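Local coordinates for alcohol dehydrogenase (Aeropyrum pernix, PDB 1H2B), which binds zinc and a dinucleotide cofactor and probably oxidises alcohols with NAD+, as other zinc-containing alcohol dehydrogenases do, at residues I171-A176 with M259-S264; V190-V195 with I201-L206. One frame throughout, in Å; residues are numbered along the deposited sequence.

Contact 1: I171-A176 with M259-S264; sequences ITAYRA and MDFVGS. With NAJ (nicotinamide-adenine-dinucleotide (acidic form)), chain I.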
ATOM      1  N   ILE B 171      16.355 -15.769   0.797  1.00 12.23           N
ATOM      2  CA  ILE B 171      15.632 -14.687   1.489  1.00 12.64           C
ATOM      3  C   ILE B 171      15.790 -13.377   0.662  1.00 14.61           C
ATOM      4  O   ILE B 171      14.826 -12.613   0.546  1.00 14.06           O
ATOM      5  CB  ILE B 171      16.083 -14.558   2.959  1.00 13.49           C
ATOM      6  CG1 ILE B 171      15.228 -13.505   3.674  1.00 16.11           C
ATOM      7  CG2 ILE B 171      17.604 -14.217   3.061  1.00 16.19           C
ATOM      8  CD1 ILE B 171      15.710 -13.164   5.089  1.00 18.68           C
ATOM      9  N   THR B 172      16.981 -13.159   0.100  1.00 13.59           N
ATOM     10  CA  THR B 172      17.207 -11.941  -0.696  1.00 12.69           C
ATOM     11  C   THR B 172      16.309 -11.956  -1.937  1.00 14.24           C
ATOM     12  O   THR B 172      15.643 -10.944  -2.271  1.00 13.90           O
ATOM     13  CB  THR B 172      18.677 -11.831  -1.099  1.00 13.18           C
ATOM     14  OG1 THR B 172      19.480 -11.838   0.081  1.00 13.16           O
ATOM     15  CG2 THR B 172      18.921 -10.493  -1.830  1.00 14.70           C
ATOM     16  N   ALA B 173      16.257 -13.101  -2.640  1.00 14.46           N
ATOM     17  CA  ALA B 173      15.386 -13.197  -3.800  1.00 13.48           C
ATOM     18  C   ALA B 173      13.925 -13.002  -3.378  1.00 11.20           C
ATOM     19  O   ALA B 173      13.181 -12.340  -4.082  1.00 14.16           O
ATOM     20  CB  ALA B 173      15.576 -14.567  -4.506  1.00 13.80           C
ATOM     21  N   TYR B 174      13.535 -13.539  -2.220  1.00 13.46           N
ATOM     22  CA  TYR B 174      12.143 -13.455  -1.764  1.00 11.92           C
ATOM     23  C   TYR B 174      11.700 -12.040  -1.417  1.00 12.58           C
ATOM     24  O   TYR B 174      10.632 -11.597  -1.891  1.00 14.43           O
ATOM     25  CB  TYR B 174      11.966 -14.411  -0.532  1.00 14.16           C
ATOM     26  CG  TYR B 174      10.561 -14.463  -0.033  1.00 13.69           C
ATOM     27  CD1 TYR B 174      10.222 -13.854   1.169  1.00 13.21           C
ATOM     28  CD2 TYR B 174       9.594 -15.167  -0.753  1.00 16.08           C
ATOM     29  CE1 TYR B 174       8.933 -13.891   1.637  1.00 15.83           C
ATOM     30  CE2 TYR B 174       8.290 -15.223  -0.301  1.00 16.91           C
ATOM     31  CZ  TYR B 174       7.971 -14.570   0.894  1.00 17.99           C
ATOM     32  OH  TYR B 174       6.660 -14.645   1.337  1.00 18.43           O
ATOM     33  N   ARG B 175      12.533 -11.303  -0.665  1.00 13.25           N
ATOM     34  CA  ARG B 175      12.203  -9.898  -0.405  1.00 13.57           C
ATOM     35  C   ARG B 175      12.133  -9.108  -1.689  1.00 13.48           C
ATOM     36  O   ARG B 175      11.222  -8.277  -1.878  1.00 15.26           O
ATOM     37  CB  ARG B 175      13.199  -9.252   0.551  1.00 12.63           C
ATOM     38  CG  ARG B 175      12.833  -7.801   0.905  1.00 13.36           C
ATOM     39  CD  ARG B 175      13.795  -7.296   1.943  1.00 14.33           C
ATOM     40  NE  ARG B 175      13.653  -5.908   2.360  1.00 14.84           N
ATOM     41  CZ  ARG B 175      13.026  -5.501   3.452  1.00 16.63           C
ATOM     42  NH1 ARG B 175      12.374  -6.352   4.232  1.00 15.70           N
ATOM     43  NH2 ARG B 175      13.036  -4.224   3.783  1.00 16.86           N
ATOM     44  N   ALA B 176      13.069  -9.359  -2.609  1.00 12.50           N
ATOM     45  CA  ALA B 176      13.045  -8.633  -3.861  1.00 11.02           C
ATOM     46  C   ALA B 176      11.812  -8.958  -4.684  1.00 13.40           C
ATOM     47  O   ALA B 176      11.259  -8.081  -5.328  1.00 14.22           O
ATOM     48  CB  ALA B 176      14.365  -8.955  -4.649  1.00 13.59           C
ATOM     49  N   MET B 259      14.831  -7.034 -12.583  1.00 11.42           N
ATOM     50  CA  MET B 259      15.474  -7.397 -11.315  1.00 11.39           C
ATOM     51  C   MET B 259      16.906  -7.744 -11.637  1.00 13.69           C
ATOM     52  O   MET B 259      17.144  -8.680 -12.372  1.00 14.23           O
ATOM     53  CB  MET B 259      14.749  -8.610 -10.690  1.00 14.10           C
ATOM     54  CG  MET B 259      13.223  -8.336 -10.489  1.00 11.83           C
ATOM     55  SD  MET B 259      12.484  -9.674  -9.613  1.00 15.20           S
ATOM     56  CE  MET B 259      13.011  -9.339  -7.942  1.00 15.25           C
ATOM     57  N   ASP B 260      17.867  -6.965 -11.111  1.00 11.69           N
ATOM     58  CA  ASP B 260      19.267  -7.244 -11.425  1.00 14.13           C
ATOM     59  C   ASP B 260      19.858  -8.095 -10.312  1.00 14.70           C
ATOM     60  O   ASP B 260      20.094  -7.579  -9.202  1.00 13.70           O
ATOM     61  CB  ASP B 260      20.027  -5.920 -11.526  1.00 13.27           C
ATOM     62  CG  ASP B 260      21.459  -6.125 -11.939  1.00 18.38           C
ATOM     63  OD1 ASP B 260      21.932  -7.276 -11.889  1.00 15.47           O
ATOM     64  OD2 ASP B 260      22.159  -5.174 -12.344  1.00 21.46           O
ATOM     65  N   PHE B 261      19.998  -9.404 -10.593  1.00 12.26           N
ATOM     66  CA  PHE B 261      20.644 -10.351  -9.678  1.00 12.91           C
ATOM     67  C   PHE B 261      22.074 -10.662 -10.104  1.00 15.88           C
ATOM     68  O   PHE B 261      22.575 -11.763  -9.851  1.00 15.98           O
ATOM     69  CB  PHE B 261      19.805 -11.660  -9.610  1.00 12.44           C
ATOM     70  CG  PHE B 261      18.536 -11.502  -8.865  1.00 13.15           C
ATOM     71  CD1 PHE B 261      17.305 -11.391  -9.523  1.00 13.03           C
ATOM     72  CD2 PHE B 261      18.552 -11.550  -7.476  1.00 14.22           C
ATOM     73  CE1 PHE B 261      16.091 -11.307  -8.772  1.00 13.90           C
ATOM     74  CE2 PHE B 261      17.351 -11.420  -6.718  1.00 12.73           C
ATOM     75  CZ  PHE B 261      16.103 -11.347  -7.393  1.00 11.59           C
ATOM     76  N   VAL B 262      22.714  -9.677 -10.750  1.00 13.41           N
ATOM     77  CA  VAL B 262      24.132  -9.801 -11.164  1.00 13.08           C
ATOM     78  C   VAL B 262      24.955  -8.667 -10.521  1.00 16.33           C
ATOM     79  O   VAL B 262      25.937  -8.921  -9.776  1.00 18.23           O
ATOM     80  CB  VAL B 262      24.264  -9.672 -12.682  1.00 12.85           C
ATOM     81  CG1 VAL B 262      25.749  -9.957 -13.100  1.00 15.90           C
ATOM     82  CG2 VAL B 262      23.305 -10.656 -13.403  1.00 15.01           C
ATOM     83  N   GLY B 263      24.586  -7.421 -10.840  1.00 15.73           N
ATOM     84  CA  GLY B 263      25.230  -6.287 -10.202  1.00 18.12           C
ATOM     85  C   GLY B 263      26.529  -5.853 -10.842  1.00 19.29           C
ATOM     86  O   GLY B 263      27.173  -4.944 -10.324  1.00 18.70           O
ATOM     87  N   SER B 264      26.915  -6.473 -11.959  1.00 18.71           N
ATOM     88  CA  SER B 264      28.133  -6.021 -12.662  1.00 17.75           C
ATOM     89  C   SER B 264      27.906  -4.690 -13.364  1.00 15.89           C
ATOM     90  O   SER B 264      26.754  -4.260 -13.584  1.00 16.10           O
ATOM     91  CB  SER B 264      28.573  -7.035 -13.716  1.00 17.60           C
ATOM     92  OG  SER B 264      27.562  -7.179 -14.735  1.00 18.23           O
TER
HETATM   93  PA  NAJ I1361      26.173 -15.785  -9.029  1.00 17.71           P
HETATM   94  O1A NAJ I1361      27.619 -15.656  -9.418  1.00 18.35           O
HETATM   95  O2A NAJ I1361      25.636 -17.149  -8.563  1.00 17.12           O
HETATM   96  O5B NAJ I1361      25.192 -15.436 -10.239  1.00 17.76           O
HETATM   97  C5B NAJ I1361      25.454 -14.364 -11.155  1.00 17.01           C
HETATM   98  C4B NAJ I1361      24.729 -14.776 -12.425  1.00 15.34           C
HETATM   99  O4B NAJ I1361      24.777 -13.646 -13.319  1.00 14.23           O
HETATM  100  C3B NAJ I1361      25.340 -15.994 -13.118  1.00 15.86           C
HETATM  101  O3B NAJ I1361      24.342 -16.967 -13.466  1.00 18.05           O
HETATM  102  C2B NAJ I1361      25.964 -15.302 -14.322  1.00 17.90           C
HETATM  103  O2B NAJ I1361      26.152 -16.162 -15.457  1.00 18.14           O
HETATM  104  C1B NAJ I1361      24.999 -14.149 -14.629  1.00 16.05           C
HETATM  105  N9A NAJ I1361      25.563 -13.064 -15.430  1.00 17.34           N
HETATM  106  C8A NAJ I1361      26.870 -12.558 -15.484  1.00 19.14           C
HETATM  107  N7A NAJ I1361      26.910 -11.516 -16.358  1.00 17.28           N
HETATM  108  C5A NAJ I1361      25.653 -11.357 -16.867  1.00 16.16           C
HETATM  109  C6A NAJ I1361      25.106 -10.484 -17.775  1.00 17.04           C
HETATM  110  N6A NAJ I1361      25.824  -9.554 -18.419  1.00 17.61           N
HETATM  111  N1A NAJ I1361      23.759 -10.554 -18.019  1.00 15.51           N
HETATM  112  C2A NAJ I1361      22.952 -11.517 -17.438  1.00 14.92           C
HETATM  113  N3A NAJ I1361      23.508 -12.387 -16.567  1.00 13.16           N
HETATM  114  C4A NAJ I1361      24.837 -12.308 -16.293  1.00 15.34           C
HETATM  115  O3  NAJ I1361      25.914 -14.662  -7.935  1.00 16.09           O
HETATM  116  PN  NAJ I1361      24.911 -14.679  -6.670  1.00 15.94           P
HETATM  117  O1N NAJ I1361      25.569 -15.276  -5.513  1.00 15.80           O
HETATM  118  O2N NAJ I1361      23.589 -15.176  -7.101  1.00 15.31           O
HETATM  119  O5D NAJ I1361      24.880 -13.106  -6.351  1.00 14.60           O
HETATM  120  C5D NAJ I1361      24.261 -12.244  -7.304  1.00 15.36           C
HETATM  121  C4D NAJ I1361      24.584 -10.800  -6.955  1.00 14.07           C
HETATM  122  O4D NAJ I1361      23.822 -10.449  -5.787  1.00 15.72           O
HETATM  123  C3D NAJ I1361      26.043 -10.564  -6.565  1.00 13.51           C
HETATM  124  O3D NAJ I1361      26.375  -9.201  -6.884  1.00 15.30           O
HETATM  125  C2D NAJ I1361      26.020 -10.732  -5.039  1.00 16.56           C
HETATM  126  O2D NAJ I1361      27.080 -10.129  -4.352  1.00 16.12           O
HETATM  127  C1D NAJ I1361      24.685 -10.018  -4.761  1.00 14.56           C
HETATM  128  N1N NAJ I1361      24.037 -10.230  -3.467  1.00 14.82           N
HETATM  129  C2N NAJ I1361      23.220  -9.226  -3.036  1.00 14.47           C
HETATM  130  C3N NAJ I1361      22.518  -9.374  -1.852  1.00 13.13           C
HETATM  131  C7N NAJ I1361      21.674  -8.245  -1.357  1.00 14.95           C
HETATM  132  O7N NAJ I1361      21.104  -8.449  -0.157  1.00 14.75           O
HETATM  133  N7N NAJ I1361      21.401  -7.124  -2.032  1.00 13.75           N
HETATM  134  C4N NAJ I1361      22.596 -10.568  -1.062  1.00 16.75           C
HETATM  135  C5N NAJ I1361      23.322 -11.634  -1.663  1.00 16.34           C
HETATM  136  C6N NAJ I1361      24.052 -11.447  -2.822  1.00 16.13           C
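A176 is met by two side chains, M259 at the end of strand 255-260 and F261 just past it. The methyl of M259 packs on the methyl of A176, with M259 CE 3.6 Å from A176 CB. M259 CE also lies 3.4 Å from A176 O. A bend at the last torsion of M259 (chi3 77°) turns the sulfur's methyl onto the helix. The ring of F261 enters beside it. F261 CZ is 4.0 Å from A176 CB, and F261 CE2 lies 3.9 Å from A173 CA, so the ring rests on helix backbone as well as on side chains. The side chains that meet at this buried end are apolar, and L198 of helix 197-209 packs on F261 too. Helix 166-181 here lies near the C-terminal ends of the strands of a Rossmann-type parallel sheet, where NAD-binding folds hold their cofactor. Toward that cofactor the two segments part, and NAJ lies between them. T172 CG2 approaches the nicotinamide amide, 3.4 Å from NAJ O7N. On the other segment the ribose hydroxyl O3D of NAJ donates to V262 O at 2.9 Å. The loop is held by D260 OD1, which accepts from V262 N nearly in line with its C-O bond and from G263 N above the carboxylate plane. V262 and S264 on this side are partly exposed.

Contact 2: V190-V195 with I201-L206; sequences VAIVGV and IAVQLL. With NAJ (nicotinamide-adenine-dinucleotide (acidic form)), chain I.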
ATOM      1  N   VAL B 190       8.137  -9.348 -16.342  1.00 14.46           N
ATOM      2  CA  VAL B 190       9.260  -9.143 -15.400  1.00 13.44           C
ATOM      3  C   VAL B 190      10.504  -9.745 -16.032  1.00 15.97           C
ATOM      4  O   VAL B 190      10.484 -10.886 -16.462  1.00 17.63           O
ATOM      5  CB  VAL B 190       8.954  -9.690 -13.989  1.00 15.79           C
ATOM      6  CG1 VAL B 190       8.518 -11.162 -13.985  1.00 17.57           C
ATOM      7  CG2 VAL B 190      10.152  -9.486 -13.045  1.00 14.24           C
ATOM      8  N   ALA B 191      11.580  -8.956 -16.097  1.00 13.12           N
ATOM      9  CA  ALA B 191      12.893  -9.478 -16.527  1.00 13.47           C
ATOM     10  C   ALA B 191      13.690  -9.798 -15.278  1.00 14.40           C
ATOM     11  O   ALA B 191      13.904  -8.927 -14.414  1.00 16.60           O
ATOM     12  CB  ALA B 191      13.655  -8.448 -17.312  1.00 14.66           C
ATOM     13  N   ILE B 192      14.105 -11.052 -15.159  1.00 14.12           N
ATOM     14  CA  ILE B 192      14.931 -11.474 -14.030  1.00 12.68           C
ATOM     15  C   ILE B 192      16.308 -11.666 -14.638  1.00 12.87           C
ATOM     16  O   ILE B 192      16.479 -12.493 -15.551  1.00 15.19           O
ATOM     17  CB  ILE B 192      14.306 -12.755 -13.314  1.00 16.63           C
ATOM     18  CG1 ILE B 192      15.109 -13.162 -12.074  1.00 18.09           C
ATOM     19  CG2 ILE B 192      14.041 -13.940 -14.304  1.00 18.16           C
ATOM     20  CD1 ILE B 192      16.455 -13.783 -12.370  1.00 17.15           C
ATOM     21  N   VAL B 193      17.266 -10.855 -14.211  1.00 12.37           N
ATOM     22  CA  VAL B 193      18.550 -10.801 -14.898  1.00 15.54           C
ATOM     23  C   VAL B 193      19.601 -11.448 -14.020  1.00 14.47           C
ATOM     24  O   VAL B 193      19.888 -10.943 -12.922  1.00 14.81           O
ATOM     25  CB  VAL B 193      18.924  -9.324 -15.166  1.00 15.35           C
ATOM     26  CG1 VAL B 193      20.317  -9.243 -15.818  1.00 17.05           C
ATOM     27  CG2 VAL B 193      17.843  -8.648 -16.001  1.00 16.06           C
ATOM     28  N   GLY B 194      20.181 -12.573 -14.505  1.00 14.39           N
ATOM     29  CA  GLY B 194      21.147 -13.322 -13.740  1.00 14.61           C
ATOM     30  C   GLY B 194      20.509 -14.516 -13.097  1.00 15.25           C
ATOM     31  O   GLY B 194      19.866 -14.354 -12.061  1.00 15.39           O
ATOM     32  N   VAL B 195      20.652 -15.683 -13.737  1.00 15.02           N
ATOM     33  CA  VAL B 195      20.050 -16.920 -13.235  1.00 14.90           C
ATOM     34  C   VAL B 195      21.106 -17.650 -12.420  1.00 16.74           C
ATOM     35  O   VAL B 195      21.492 -18.792 -12.726  1.00 18.59           O
ATOM     36  CB  VAL B 195      19.458 -17.788 -14.384  1.00 14.31           C
ATOM     37  CG1 VAL B 195      18.678 -19.020 -13.799  1.00 15.23           C
ATOM     38  CG2 VAL B 195      18.539 -16.967 -15.268  1.00 15.04           C
ATOM     39  N   ILE B 201      16.560 -18.950  -7.881  1.00 15.46           N
ATOM     40  CA  ILE B 201      15.496 -18.962  -6.899  1.00 13.92           C
ATOM     41  C   ILE B 201      14.452 -17.944  -7.264  1.00 14.87           C
ATOM     42  O   ILE B 201      13.254 -18.215  -7.220  1.00 15.95           O
ATOM     43  CB  ILE B 201      16.062 -18.715  -5.469  1.00 14.93           C
ATOM     44  CG1 ILE B 201      17.088 -19.826  -5.158  1.00 18.44           C
ATOM     45  CG2 ILE B 201      14.924 -18.744  -4.447  1.00 17.13           C
ATOM     46  CD1 ILE B 201      17.814 -19.650  -3.799  1.00 16.82           C
ATOM     47  N   ALA B 202      14.897 -16.751  -7.680  1.00 14.92           N
ATOM     48  CA  ALA B 202      13.934 -15.707  -8.050  1.00 13.31           C
ATOM     49  C   ALA B 202      13.022 -16.146  -9.205  1.00 15.61           C
ATOM     50  O   ALA B 202      11.844 -15.814  -9.195  1.00 16.87           O
ATOM     51  CB  ALA B 202      14.651 -14.398  -8.390  1.00 14.77           C
ATOM     52  N   VAL B 203      13.551 -16.905 -10.170  1.00 15.92           N
ATOM     53  CA  VAL B 203      12.686 -17.392 -11.267  1.00 15.50           C
ATOM     54  C   VAL B 203      11.521 -18.180 -10.688  1.00 17.27           C
ATOM     55  O   VAL B 203      10.364 -17.937 -11.058  1.00 17.04           O
ATOM     56  CB  VAL B 203      13.465 -18.299 -12.274  1.00 16.42           C
ATOM     57  CG1 VAL B 203      12.476 -19.017 -13.276  1.00 16.22           C
ATOM     58  CG2 VAL B 203      14.509 -17.489 -13.040  1.00 17.38           C
ATOM     59  N   GLN B 204      11.818 -19.111  -9.779  1.00 17.51           N
ATOM     60  CA  GLN B 204      10.776 -19.914  -9.151  1.00 18.47           C
ATOM     61  C   GLN B 204       9.806 -19.057  -8.351  1.00 19.17           C
ATOM     62  O   GLN B 204       8.598 -19.238  -8.403  1.00 19.06           O
ATOM     63  CB  GLN B 204      11.383 -20.952  -8.203  1.00 18.92           C
ATOM     64  CG  GLN B 204      12.325 -21.914  -8.883  1.00 19.54           C
ATOM     65  CD  GLN B 204      13.004 -22.806  -7.874  1.00 17.64           C
ATOM     66  OE1 GLN B 204      12.328 -23.616  -7.198  1.00 20.53           O
ATOM     67  NE2 GLN B 204      14.314 -22.629  -7.702  1.00 19.70           N
ATOM     68  N   LEU B 205      10.336 -18.115  -7.596  1.00 16.53           N
ATOM     69  CA  LEU B 205       9.468 -17.293  -6.789  1.00 16.17           C
ATOM     70  C   LEU B 205       8.559 -16.380  -7.602  1.00 17.51           C
ATOM     71  O   LEU B 205       7.446 -16.157  -7.188  1.00 19.50           O
ATOM     72  CB  LEU B 205      10.311 -16.465  -5.801  1.00 15.68           C
ATOM     73  CG  LEU B 205      11.047 -17.296  -4.757  1.00 15.05           C
ATOM     74  CD1 LEU B 205      11.941 -16.377  -3.918  1.00 14.88           C
ATOM     75  CD2 LEU B 205      10.048 -17.965  -3.828  1.00 17.58           C
ATOM     76  N   LEU B 206       9.049 -15.850  -8.721  1.00 17.32           N
ATOM     77  CA  LEU B 206       8.219 -15.014  -9.595  1.00 17.87           C
ATOM     78  C   LEU B 206       7.023 -15.847 -10.099  1.00 19.70           C
ATOM     79  O   LEU B 206       5.911 -15.329 -10.205  1.00 19.01           O
ATOM     80  CB  LEU B 206       9.021 -14.409 -10.732  1.00 16.38           C
ATOM     81  CG  LEU B 206      10.026 -13.285 -10.348  1.00 17.71           C
ATOM     82  CD1 LEU B 206      11.063 -13.069 -11.446  1.00 19.47           C
ATOM     83  CD2 LEU B 206       9.162 -12.005 -10.070  1.00 17.26           C
TER
HETATM   84  PA  NAJ I1361      26.173 -15.785  -9.029  1.00 17.71           P
HETATM   85  O1A NAJ I1361      27.619 -15.656  -9.418  1.00 18.35           O
HETATM   86  O2A NAJ I1361      25.636 -17.149  -8.563  1.00 17.12           O
HETATM   87  O5B NAJ I1361      25.192 -15.436 -10.239  1.00 17.76           O
HETATM   88  C5B NAJ I1361      25.454 -14.364 -11.155  1.00 17.01           C
HETATM   89  C4B NAJ I1361      24.729 -14.776 -12.425  1.00 15.34           C
HETATM   90  O4B NAJ I1361      24.777 -13.646 -13.319  1.00 14.23           O
HETATM   91  C3B NAJ I1361      25.340 -15.994 -13.118  1.00 15.86           C
HETATM   92  O3B NAJ I1361      24.342 -16.967 -13.466  1.00 18.05           O
HETATM   93  C2B NAJ I1361      25.964 -15.302 -14.322  1.00 17.90           C
HETATM   94  O2B NAJ I1361      26.152 -16.162 -15.457  1.00 18.14           O
HETATM   95  C1B NAJ I1361      24.999 -14.149 -14.629  1.00 16.05           C
HETATM   96  N9A NAJ I1361      25.563 -13.064 -15.430  1.00 17.34           N
HETATM   97  C8A NAJ I1361      26.870 -12.558 -15.484  1.00 19.14           C
HETATM   98  N7A NAJ I1361      26.910 -11.516 -16.358  1.00 17.28           N
HETATM   99  C5A NAJ I1361      25.653 -11.357 -16.867  1.00 16.16           C
HETATM  100  C6A NAJ I1361      25.106 -10.484 -17.775  1.00 17.04           C
HETATM  101  N6A NAJ I1361      25.824  -9.554 -18.419  1.00 17.61           N
HETATM  102  N1A NAJ I1361      23.759 -10.554 -18.019  1.00 15.51           N
HETATM  103  C2A NAJ I1361      22.952 -11.517 -17.438  1.00 14.92           C
HETATM  104  N3A NAJ I1361      23.508 -12.387 -16.567  1.00 13.16           N
HETATM  105  C4A NAJ I1361      24.837 -12.308 -16.293  1.00 15.34           C
HETATM  106  O3  NAJ I1361      25.914 -14.662  -7.935  1.00 16.09           O
HETATM  107  PN  NAJ I1361      24.911 -14.679  -6.670  1.00 15.94           P
HETATM  108  O1N NAJ I1361      25.569 -15.276  -5.513  1.00 15.80           O
HETATM  109  O2N NAJ I1361      23.589 -15.176  -7.101  1.00 15.31           O
HETATM  110  O5D NAJ I1361      24.880 -13.106  -6.351  1.00 14.60           O
HETATM  111  C5D NAJ I1361      24.261 -12.244  -7.304  1.00 15.36           C
HETATM  112  C4D NAJ I1361      24.584 -10.800  -6.955  1.00 14.07           C
HETATM  113  O4D NAJ I1361      23.822 -10.449  -5.787  1.00 15.72           O
HETATM  114  C3D NAJ I1361      26.043 -10.564  -6.565  1.00 13.51           C
HETATM  115  O3D NAJ I1361      26.375  -9.201  -6.884  1.00 15.30           O
HETATM  116  C2D NAJ I1361      26.020 -10.732  -5.039  1.00 16.56           C
HETATM  117  O2D NAJ I1361      27.080 -10.129  -4.352  1.00 16.12           O
HETATM  118  C1D NAJ I1361      24.685 -10.018  -4.761  1.00 14.56           C
HETATM  119  N1N NAJ I1361      24.037 -10.230  -3.467  1.00 14.82           N
HETATM  120  C2N NAJ I1361      23.220  -9.226  -3.036  1.00 14.47           C
HETATM  121  C3N NAJ I1361      22.518  -9.374  -1.852  1.00 13.13           C
HETATM  122  C7N NAJ I1361      21.674  -8.245  -1.357  1.00 14.95           C
HETATM  123  O7N NAJ I1361      21.104  -8.449  -0.157  1.00 14.75           O
HETATM  124  N7N NAJ I1361      21.401  -7.124  -2.032  1.00 13.75           N
HETATM  125  C4N NAJ I1361      22.596 -10.568  -1.062  1.00 16.75           C
HETATM  126  C5N NAJ I1361      23.322 -11.634  -1.663  1.00 16.34           C
HETATM  127  C6N NAJ I1361      24.052 -11.447  -2.822  1.00 16.13           C
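I192 on the strand meets three residues of the helix, A202, V203 and L206, and V190 meets L206 alone. All these contacts are between aliphatic carbons. Each branch of I192 has its own partner. CG1 stands anti to the backbone N (chi1 -176°), and this brings I192 CG1 to 3.9 Å from A202 CB. The other branch, I192 CG2, touches V203 CG2 at 3.8 Å, where the two side chains cross at about a right angle. L206 reaches in from the next turn of the helix and sets its CD1 3.8 Å from I192 CB. V190 and L206 point at each other tip to tip, with both methyls of V190 facing both methyls of L206. V190 CG2 and L206 CD2 are 4.0 Å apart. An alanine in place of V190 would probably leave the L206 methyls facing a gap and freer to turn. The axes of strand 190-193 and helix 201-206 run nearly antiparallel (161°) and come within 9.3 Å. They belong to the first two elements of a beta-alpha-beta unit completed by strand 213-218, whose V214 and A216 also pack on I192. The turn and the start of the helix carry a GxGxxG pattern, consistent with a Rossmann-type fold. One polar contact comes from that turn. V195 N donates to D218 OD1, and D218 OD2 is hydrogen-bonded to NAJ. Near the cofactor, G194 CA lies 3.7 Å from NAJ O4B, and V193 CG1 packs on the adenine, 3.8 Å from NAJ C2A.

Both contacts are buried, and both lie against one parallel sheet, in which strands 189-193 and 255-260 are neighbours. Contact 2 joins a strand to the helix that follows it. Contact 1 joins elements far apart in sequence and encloses contact 2 along the chain. Backbone pairing ties them: M259 N to A191 O and F261 N to V193 O are probable hydrogen bonds. F261 also packs on A202, so one ring lies among elements of both contacts. Contact 2 is aliphatic, while contact 1 adds an aromatic ring and a methionine methyl. Contact 1 borders the nicotinamide half of NAJ and also the adenine side at V262. Contact 2 borders the adenosine half.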